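Local coordinates for protein ribokinase (Giardia lamblia, PDB 6WHJ) that probably phosphorylates ribose at O-5 with ATP and magnesium to give D-ribose 5-phosphate, as a homodimeric member of the PfkB carbohydrate kinase family, at residues L233-F238 and I247-S252; R243-V248 and R256-Y261; D274-S279 and V313-S318; G278-R283 and D302-A307. All blocks are in the same frame, centred on the assembly; numbering follows the deposited sequence.

Followed from the N terminus, the first of these segments is 233-238, and the chain turns back at 247-252, where interaction 1 closes a beta hairpin. Before that loop is complete, 243-248 has opened interaction 2, which closes at 256-261; the two hairpins therefore overlap and share the middle strand, building one end of the large sheet. Further on, helix 272-287 opens interaction 3 at 274-279 and interaction 4 at 278-283. Helix 301-318 answers in reverse order, with interaction 4 closing at 302-307 and interaction 3 at 313-318, so 4 nests inside 3. L237 on F276 and F280, I247 on I304, and the R256-D302 salt bridge tie the sheet to this helix pair.

Interaction 1: residues L233-F238 and I247-S252; sequences LKFVLF and IVQTKS
V248 meets the F238 ring at its edge, CG2 lying near the ring plane and 4.0 Å from CE2, while V236 CG1 sits over one face of the same ring, offset toward the rim. This is the antiparallel hairpin of strands 235-239 and 245-249, near one end of the large sheet of the ribokinase fold. The opposite face of the hairpin carries the other ring: F235 lies alongside Q249, both side chains pointing the same way, with CE2 3.7 Å from Q249 CG and the ring and amide planes 27° apart. I247 CG2 reaches CD2 of that ring obliquely, and I247 CG1 meets L237 CG; I301 and I304 of helix 301-318 pack on F235 and I247 from the same side. V236 and V248 form the hydrogen-bonded pair, N to O in both directions. Beyond it T250 N donates to K234 O at 3.1 Å from above the carbonyl plane. A water bridges K234 O to Q249 NE2, while K234 NZ turns elsewhere, to D192. With chi1 at 60°, T250 holds its hydroxyl between the backbone N and the carbonyl carbon, and OG1 donates to L233 O at 2.9 Å.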
# COMPACT_ATOMS: atom_id res chain seq x y z
N LEU B 233 -16.20 -26.75 21.85
CA LEU B 233 -14.77 -26.44 21.99
C LEU B 233 -14.07 -27.46 22.88
O LEU B 233 -14.46 -27.67 24.03
CB LEU B 233 -14.57 -25.03 22.55
CG LEU B 233 -13.11 -24.55 22.69
CD1 LEU B 233 -12.35 -24.53 21.38
CD2 LEU B 233 -13.04 -23.19 23.35
N LYS B 234 -13.01 -28.06 22.34
CA LYS B 234 -12.28 -29.11 23.03
C LYS B 234 -10.85 -28.74 23.38
O LYS B 234 -10.33 -29.22 24.38
CB LYS B 234 -12.26 -30.39 22.17
CG LYS B 234 -13.63 -31.01 21.97
CD LYS B 234 -13.66 -31.89 20.73
CE LYS B 234 -15.09 -32.30 20.41
NZ LYS B 234 -15.81 -31.20 19.70
N PHE B 235 -10.21 -27.90 22.56
CA PHE B 235 -8.83 -27.51 22.78
C PHE B 235 -8.64 -26.07 22.32
O PHE B 235 -9.19 -25.66 21.30
CB PHE B 235 -7.85 -28.41 22.03
CG PHE B 235 -7.88 -29.84 22.48
CD1 PHE B 235 -8.59 -30.79 21.77
CD2 PHE B 235 -7.20 -30.23 23.63
CE1 PHE B 235 -8.63 -32.09 22.18
CE2 PHE B 235 -7.24 -31.53 24.05
CZ PHE B 235 -7.95 -32.47 23.32
N VAL B 236 -7.83 -25.33 23.08
CA VAL B 236 -7.32 -24.04 22.65
C VAL B 236 -5.83 -24.22 22.45
O VAL B 236 -5.12 -24.61 23.39
CB VAL B 236 -7.60 -22.94 23.69
CG1 VAL B 236 -7.03 -21.61 23.21
CG2 VAL B 236 -9.09 -22.83 23.96
N LEU B 237 -5.36 -23.98 21.23
CA LEU B 237 -3.94 -24.00 20.92
C LEU B 237 -3.47 -22.55 20.93
O LEU B 237 -3.70 -21.81 19.97
CB LEU B 237 -3.70 -24.64 19.56
CG LEU B 237 -2.32 -25.20 19.18
CD1 LEU B 237 -2.44 -26.02 17.88
CD2 LEU B 237 -1.24 -24.15 19.07
N PHE B 238 -2.78 -22.15 22.00
CA PHE B 238 -2.22 -20.81 22.08
C PHE B 238 -0.92 -20.77 21.28
O PHE B 238 -0.03 -21.59 21.52
CB PHE B 238 -1.94 -20.40 23.52
CG PHE B 238 -3.16 -20.16 24.34
CD1 PHE B 238 -3.77 -18.92 24.33
CD2 PHE B 238 -3.67 -21.15 25.16
CE1 PHE B 238 -4.89 -18.69 25.10
CE2 PHE B 238 -4.79 -20.93 25.93
CZ PHE B 238 -5.40 -19.69 25.91
N ILE B 247 -1.16 -26.03 24.33
CA ILE B 247 -2.45 -26.68 24.13
C ILE B 247 -3.11 -26.85 25.49
O ILE B 247 -2.53 -27.45 26.39
CB ILE B 247 -2.28 -28.04 23.43
CG1 ILE B 247 -1.60 -27.85 22.08
CG2 ILE B 247 -3.63 -28.71 23.24
CD1 ILE B 247 -1.05 -29.12 21.50
N VAL B 248 -4.32 -26.32 25.63
CA VAL B 248 -5.09 -26.46 26.85
C VAL B 248 -6.40 -27.13 26.51
O VAL B 248 -7.10 -26.70 25.58
CB VAL B 248 -5.34 -25.10 27.54
CG1 VAL B 248 -6.07 -25.30 28.86
CG2 VAL B 248 -4.03 -24.37 27.77
N GLN B 249 -6.73 -28.19 27.24
CA GLN B 249 -8.02 -28.86 27.10
C GLN B 249 -9.08 -28.08 27.86
O GLN B 249 -8.84 -27.59 28.96
CB GLN B 249 -7.95 -30.28 27.66
CG GLN B 249 -9.12 -31.14 27.24
CD GLN B 249 -8.86 -32.61 27.48
OE1 GLN B 249 -7.84 -32.98 28.06
NE2 GLN B 249 -9.75 -33.45 26.98
N THR B 250 -10.28 -27.97 27.27
CA THR B 250 -11.38 -27.37 28.01
C THR B 250 -11.85 -28.29 29.14
O THR B 250 -11.60 -29.49 29.15
CB THR B 250 -12.55 -27.05 27.07
OG1 THR B 250 -13.02 -28.25 26.45
CG2 THR B 250 -12.11 -26.06 25.98
N LYS B 251 -12.50 -27.67 30.14
CA LYS B 251 -13.11 -28.35 31.29
C LYS B 251 -12.09 -28.90 32.28
O LYS B 251 -12.22 -28.66 33.48
CB LYS B 251 -14.04 -29.50 30.86
CG LYS B 251 -15.08 -29.17 29.78
CD LYS B 251 -15.95 -27.98 30.15
CE LYS B 251 -16.81 -27.56 28.96
NZ LYS B 251 -17.01 -26.08 28.90
N SER B 252 -11.07 -29.61 31.80
CA SER B 252 -10.06 -30.20 32.68
C SER B 252 -8.79 -29.37 32.79
O SER B 252 -8.09 -29.46 33.80
CB SER B 252 -9.65 -31.59 32.19
OG SER B 252 -8.93 -31.51 30.96
O HOH W 1 -11.50 -32.24 24.85

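Interaction 2: residues R243-V248 and R256-Y261; sequences RGSRIV and RTVGIY
V258 O is gripped twice: S245 N donates to it at 2.9 Å, and a water donates to it at 2.7 Å. The same water is hydrogen-bonded to S245 OG at 2.7 Å, so backbone and side chain of S245 both engage this carbonyl, one directly and one through solvent. The return bond, V258 N to S245 O, is longer at 3.2 Å and comes from above the carbonyl plane. Two residues further along, at the next hydrogen-bonded pair, I247 and R256 exchange two bonds that both lie in the plane of their acceptors, and I247 N to R256 O is nearly straight at 177°. On the face of R246 and T257, the bend at chi2 lays R246 CD 3.6 Å from T257 OG1, and the further bend at chi3 turns the guanidinium on, NH1 forming a salt bridge with D216. R256 projects from the opposite face, paired with E254 and with D302 of helix 301-318. Just before the strand, G244, at phi 96° and psi -137°, takes a backbone conformation suited to glycine, with I260 CG2 resting 3.5 Å from its N. The arrangement is an antiparallel beta hairpin at the sheet edge; R243 and G244, among the predicted ATP-binding residues 239-244, lead into it, as in PfkB kinases.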
# COMPACT_ATOMS: atom_id res chain seq x y z
N ARG B 243 8.10 -18.25 21.96
CA ARG B 243 7.93 -19.12 23.11
C ARG B 243 7.30 -20.46 22.75
O ARG B 243 7.19 -21.32 23.63
CB ARG B 243 7.08 -18.46 24.19
CG ARG B 243 7.75 -17.30 24.90
CD ARG B 243 6.96 -16.96 26.14
NE ARG B 243 5.74 -16.26 25.78
CZ ARG B 243 4.61 -16.30 26.48
NH1 ARG B 243 3.55 -15.62 26.07
NH2 ARG B 243 4.54 -17.03 27.59
N GLY B 244 6.89 -20.66 21.50
CA GLY B 244 6.31 -21.92 21.05
C GLY B 244 4.80 -21.91 21.08
O GLY B 244 4.19 -20.90 20.72
N SER B 245 4.17 -22.98 21.56
CA SER B 245 2.72 -23.02 21.62
C SER B 245 2.28 -23.72 22.90
O SER B 245 3.09 -24.27 23.65
CB SER B 245 2.10 -23.69 20.39
OG SER B 245 2.86 -24.81 19.97
N ARG B 246 0.98 -23.67 23.15
CA ARG B 246 0.41 -24.19 24.39
C ARG B 246 -0.97 -24.74 24.08
O ARG B 246 -1.84 -23.99 23.62
CB ARG B 246 0.33 -23.09 25.45
CG ARG B 246 1.36 -23.23 26.53
CD ARG B 246 0.95 -24.29 27.51
NE ARG B 246 -0.24 -23.89 28.25
CZ ARG B 246 -0.23 -23.43 29.50
NH1 ARG B 246 0.92 -23.31 30.15
NH2 ARG B 246 -1.37 -23.11 30.11
N ILE B 247 -1.16 -26.03 24.33
CA ILE B 247 -2.45 -26.68 24.13
C ILE B 247 -3.11 -26.85 25.49
O ILE B 247 -2.53 -27.45 26.39
CB ILE B 247 -2.28 -28.04 23.43
CG1 ILE B 247 -1.60 -27.85 22.08
CG2 ILE B 247 -3.63 -28.71 23.24
CD1 ILE B 247 -1.05 -29.12 21.50
N VAL B 248 -4.32 -26.32 25.63
CA VAL B 248 -5.09 -26.46 26.85
C VAL B 248 -6.40 -27.13 26.51
O VAL B 248 -7.10 -26.70 25.58
CB VAL B 248 -5.34 -25.10 27.54
CG1 VAL B 248 -6.07 -25.30 28.86
CG2 VAL B 248 -4.03 -24.37 27.77
N ARG B 256 -0.36 -29.14 27.37
CA ARG B 256 0.85 -29.65 26.73
C ARG B 256 1.63 -28.48 26.15
O ARG B 256 1.07 -27.67 25.40
CB ARG B 256 0.51 -30.68 25.64
CG ARG B 256 -0.15 -31.97 26.15
CD ARG B 256 0.73 -32.73 27.13
NE ARG B 256 0.20 -34.04 27.48
CZ ARG B 256 -0.65 -34.29 28.47
NH1 ARG B 256 -1.09 -33.31 29.26
NH2 ARG B 256 -1.07 -35.53 28.69
N THR B 257 2.91 -28.40 26.47
CA THR B 257 3.79 -27.34 25.96
C THR B 257 4.56 -27.88 24.76
O THR B 257 5.09 -29.00 24.82
CB THR B 257 4.76 -26.87 27.05
OG1 THR B 257 4.07 -26.02 27.98
CG2 THR B 257 5.91 -26.09 26.45
N VAL B 258 4.62 -27.10 23.69
CA VAL B 258 5.29 -27.49 22.46
C VAL B 258 6.26 -26.38 22.10
O VAL B 258 5.85 -25.34 21.56
CB VAL B 258 4.30 -27.75 21.31
CG1 VAL B 258 5.05 -28.14 20.03
CG2 VAL B 258 3.29 -28.82 21.67
N GLY B 259 7.55 -26.59 22.38
CA GLY B 259 8.54 -25.57 22.12
C GLY B 259 8.78 -25.34 20.64
O GLY B 259 8.40 -26.13 19.78
N ILE B 260 9.43 -24.21 20.34
CA ILE B 260 9.83 -23.95 18.97
C ILE B 260 10.86 -24.99 18.55
O ILE B 260 11.57 -25.58 19.37
CB ILE B 260 10.39 -22.53 18.79
CG1 ILE B 260 11.68 -22.36 19.58
CG2 ILE B 260 9.37 -21.47 19.15
CD1 ILE B 260 12.30 -20.98 19.41
N TYR B 261 10.93 -25.23 17.24
CA TYR B 261 12.03 -25.94 16.63
C TYR B 261 12.87 -24.91 15.88
O TYR B 261 12.36 -24.25 14.98
CB TYR B 261 11.53 -27.03 15.67
CG TYR B 261 12.58 -27.50 14.70
CD1 TYR B 261 13.53 -28.43 15.07
CD2 TYR B 261 12.61 -27.00 13.40
CE1 TYR B 261 14.50 -28.87 14.17
CE2 TYR B 261 13.58 -27.43 12.50
CZ TYR B 261 14.51 -28.36 12.89
OH TYR B 261 15.47 -28.78 12.00
O HOH W 2 10.08 -22.97 23.06
O HOH W 3 5.34 -24.54 19.04

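Interaction 3: residues D274-S279 and V313-S318; sequences DCFIGS and VAAGIS
S279 OG and A314 CB face each other at 3.3 Å in the innermost layer of an antiparallel helix pair of the ribokinase fold, helices 272-287 and 301-318; the axes of segments 274-279 and 313-318 run at 151° and approach to 8.4 Å. C275, S279, A314 and A315 put small side chains at the interface, consistent with that spacing. One turn earlier C275 points its SG at the opposing helix, 3.8 Å from A314 O and 4.0 Å from S318 OG; chi1 of 169° sends the sulfur across the gap, away from its own backbone N. F276 meets A315 through the beta carbons, 4.1 Å from CB to CB, and the alanine methyl lies at the edge of the ring, near its plane. Both serine hydroxyls are held within their own helices: S279 OG donates to C275 O at 2.8 Å, and S318 OG to A315 O. Further out, A311 and S312 also touch F276, and V334 of helix 331-341 packs on A314. The segments also carry D274, the predicted proton acceptor, and S318, a predicted potassium ligand. C275 O accepts twice, S279 N and S279 OG reaching it from opposite faces of its carbonyl plane.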
# COMPACT_ATOMS: atom_id res chain seq x y z
N ASP B 274 0.71 -18.86 9.41
CA ASP B 274 -0.13 -19.61 8.48
C ASP B 274 0.50 -20.96 8.15
O ASP B 274 -0.20 -21.97 8.08
CB ASP B 274 -0.39 -18.77 7.23
CG ASP B 274 -1.25 -17.56 7.54
OD1 ASP B 274 -2.04 -17.63 8.51
OD2 ASP B 274 -1.15 -16.53 6.82
N CYS B 275 1.82 -20.99 8.00
CA CYS B 275 2.49 -22.26 7.79
C CYS B 275 2.28 -23.18 8.99
O CYS B 275 2.07 -24.38 8.82
CB CYS B 275 3.98 -22.02 7.51
SG CYS B 275 4.99 -23.50 7.55
N PHE B 276 2.30 -22.61 10.20
CA PHE B 276 2.04 -23.41 11.39
C PHE B 276 0.62 -23.96 11.37
O PHE B 276 0.40 -25.14 11.65
CB PHE B 276 2.29 -22.60 12.66
CG PHE B 276 2.07 -23.37 13.93
CD1 PHE B 276 0.80 -23.48 14.49
CD2 PHE B 276 3.12 -23.98 14.58
CE1 PHE B 276 0.59 -24.20 15.65
CE2 PHE B 276 2.92 -24.70 15.75
CZ PHE B 276 1.66 -24.81 16.29
N ILE B 277 -0.36 -23.11 11.07
CA ILE B 277 -1.74 -23.58 11.06
C ILE B 277 -1.93 -24.65 9.99
O ILE B 277 -2.52 -25.71 10.25
CB ILE B 277 -2.71 -22.40 10.88
CG1 ILE B 277 -2.68 -21.48 12.10
CG2 ILE B 277 -4.12 -22.91 10.61
CD1 ILE B 277 -3.16 -22.14 13.35
N GLY B 278 -1.37 -24.42 8.80
CA GLY B 278 -1.51 -25.40 7.73
C GLY B 278 -0.89 -26.74 8.07
O GLY B 278 -1.51 -27.79 7.89
N SER B 279 0.36 -26.73 8.57
CA SER B 279 1.03 -27.97 8.92
C SER B 279 0.32 -28.68 10.06
O SER B 279 0.14 -29.91 10.02
CB SER B 279 2.48 -27.69 9.31
OG SER B 279 3.12 -26.97 8.28
N VAL B 313 8.10 -27.79 13.71
CA VAL B 313 9.25 -28.08 12.87
C VAL B 313 9.07 -27.42 11.51
O VAL B 313 10.01 -26.82 10.96
CB VAL B 313 9.45 -29.61 12.75
CG1 VAL B 313 10.55 -29.95 11.74
CG2 VAL B 313 9.76 -30.21 14.11
N ALA B 314 7.86 -27.49 10.95
CA ALA B 314 7.61 -26.84 9.66
C ALA B 314 7.72 -25.33 9.78
O ALA B 314 8.31 -24.67 8.91
CB ALA B 314 6.25 -27.26 9.12
N ALA B 315 7.16 -24.74 10.84
CA ALA B 315 7.27 -23.30 11.01
C ALA B 315 8.71 -22.89 11.29
O ALA B 315 9.17 -21.84 10.80
CB ALA B 315 6.36 -22.83 12.15
N GLY B 316 9.45 -23.71 12.04
CA GLY B 316 10.84 -23.40 12.29
C GLY B 316 11.69 -23.42 11.04
O GLY B 316 12.69 -22.70 10.95
N ILE B 317 11.34 -24.26 10.07
CA ILE B 317 12.04 -24.23 8.79
C ILE B 317 11.65 -22.98 8.01
O ILE B 317 12.51 -22.32 7.42
CB ILE B 317 11.80 -25.52 8.00
CG1 ILE B 317 12.39 -26.72 8.75
CG2 ILE B 317 12.38 -25.42 6.60
CD1 ILE B 317 11.99 -28.09 8.19
N SER B 318 10.36 -22.63 8.01
CA SER B 318 9.88 -21.49 7.22
C SER B 318 10.53 -20.18 7.64
O SER B 318 10.76 -19.30 6.80
CB SER B 318 8.36 -21.39 7.31
OG SER B 318 7.95 -21.05 8.62

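Interaction 4: residues G278-R283 and D302-A307; sequences GSFCVR and DTIAEA
A mostly apolar helix-helix contact, fringed by one salt bridge, joins F280 and R283 of helix 272-287 to I304, E306 and A307 of helix 301-318, on the flank of the large sheet in the ribokinase fold. The axes of 278-283 and 302-307 lie 130° apart in direction and 9.2 Å apart at closest approach. A307 is the small residue that both partners from the first helix use. F280 brings CE1 to 3.6 Å from A307 CB, an oblique approach, and R283 lays its aliphatic stem against the same residue, CG 3.8 Å from A307 CA. That spot is also where the backbones come nearest, with R283 CA and A307 CA separated by 5.0 Å. F280 has CG swung away from its backbone N (chi1 177°), which extends the ring toward the second helix. There its edge meets I304 O, lying near the ring plane 3.6 Å from CE1, while I304 CG2 crosses at an angle to touch CZ at 3.9 Å. L237 and F235 of the sheet pack on F280 and I304 respectively, so the ring and the isoleucine lie between the helices and the strands. At the more open rim R283 bends at chi2 and divides its guanidinium between two acids: NH1 pairs with E286 of its own helix, and the other terminal nitrogen turns to the second helix. E306 reaches out with an extended chain to receive it, and R283 NH2 meets E306 OE1 at 3.1 Å in a salt bridge whose hydrogen bond is weak, bent to 132°.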
# COMPACT_ATOMS: atom_id res chain seq x y z
N GLY B 278 -1.37 -24.42 8.80
CA GLY B 278 -1.51 -25.40 7.73
C GLY B 278 -0.89 -26.74 8.07
O GLY B 278 -1.51 -27.79 7.89
N SER B 279 0.36 -26.73 8.57
CA SER B 279 1.03 -27.97 8.92
C SER B 279 0.32 -28.68 10.06
O SER B 279 0.14 -29.91 10.02
CB SER B 279 2.48 -27.69 9.31
OG SER B 279 3.12 -26.97 8.28
N PHE B 280 -0.14 -27.92 11.07
CA PHE B 280 -0.91 -28.50 12.16
C PHE B 280 -2.12 -29.26 11.63
O PHE B 280 -2.42 -30.37 12.08
CB PHE B 280 -1.35 -27.38 13.12
CG PHE B 280 -2.22 -27.85 14.24
CD1 PHE B 280 -1.70 -28.65 15.25
CD2 PHE B 280 -3.58 -27.55 14.25
CE1 PHE B 280 -2.52 -29.09 16.29
CE2 PHE B 280 -4.41 -28.00 15.28
CZ PHE B 280 -3.87 -28.77 16.31
N CYS B 281 -2.82 -28.68 10.64
CA CYS B 281 -3.98 -29.35 10.08
C CYS B 281 -3.59 -30.59 9.29
O CYS B 281 -4.28 -31.61 9.34
CB CYS B 281 -4.78 -28.38 9.20
SG CYS B 281 -5.63 -27.12 10.16
N VAL B 282 -2.49 -30.52 8.53
CA VAL B 282 -2.05 -31.69 7.77
C VAL B 282 -1.79 -32.86 8.71
O VAL B 282 -2.33 -33.96 8.52
CB VAL B 282 -0.81 -31.35 6.92
CG1 VAL B 282 -0.13 -32.63 6.44
CG2 VAL B 282 -1.22 -30.51 5.73
N ARG B 283 -0.97 -32.64 9.75
CA ARG B 283 -0.65 -33.71 10.69
C ARG B 283 -1.85 -34.13 11.51
O ARG B 283 -1.99 -35.31 11.84
CB ARG B 283 0.48 -33.27 11.63
CG ARG B 283 1.17 -34.41 12.34
CD ARG B 283 1.77 -35.39 11.36
NE ARG B 283 2.28 -36.57 12.05
CZ ARG B 283 1.96 -37.83 11.75
NH1 ARG B 283 1.13 -38.09 10.74
NH2 ARG B 283 2.48 -38.82 12.45
N ASP B 302 -2.75 -35.60 23.66
CA ASP B 302 -1.43 -35.97 23.16
C ASP B 302 -1.41 -36.06 21.63
O ASP B 302 -0.39 -35.74 21.01
CB ASP B 302 -0.97 -37.27 23.80
CG ASP B 302 -0.63 -37.10 25.26
OD1 ASP B 302 -1.17 -37.84 26.11
OD2 ASP B 302 0.17 -36.18 25.56
N THR B 303 -2.53 -36.47 21.01
CA THR B 303 -2.64 -36.42 19.56
C THR B 303 -2.55 -34.99 19.06
O THR B 303 -1.88 -34.71 18.06
CB THR B 303 -3.94 -37.07 19.09
OG1 THR B 303 -4.01 -38.43 19.54
CG2 THR B 303 -4.04 -37.04 17.56
N ILE B 304 -3.24 -34.07 19.74
CA ILE B 304 -3.15 -32.65 19.42
C ILE B 304 -1.71 -32.18 19.59
O ILE B 304 -1.21 -31.37 18.79
CB ILE B 304 -4.12 -31.83 20.28
CG1 ILE B 304 -5.53 -32.43 20.21
CG2 ILE B 304 -4.10 -30.35 19.89
CD1 ILE B 304 -6.12 -32.44 18.81
N ALA B 305 -1.03 -32.67 20.63
CA ALA B 305 0.35 -32.27 20.86
C ALA B 305 1.27 -32.77 19.75
O ALA B 305 2.15 -32.03 19.30
CB ALA B 305 0.83 -32.78 22.22
N GLU B 306 1.06 -34.00 19.26
CA GLU B 306 1.92 -34.50 18.20
C GLU B 306 1.74 -33.70 16.92
O GLU B 306 2.71 -33.43 16.20
CB GLU B 306 1.67 -35.99 17.96
CG GLU B 306 2.62 -36.56 16.90
CD GLU B 306 2.42 -38.03 16.61
OE1 GLU B 306 2.84 -38.48 15.52
OE2 GLU B 306 1.85 -38.75 17.47
N ALA B 307 0.51 -33.30 16.61
CA ALA B 307 0.28 -32.47 15.43
C ALA B 307 1.00 -31.13 15.57
O ALA B 307 1.55 -30.61 14.60
CB ALA B 307 -1.22 -32.27 15.22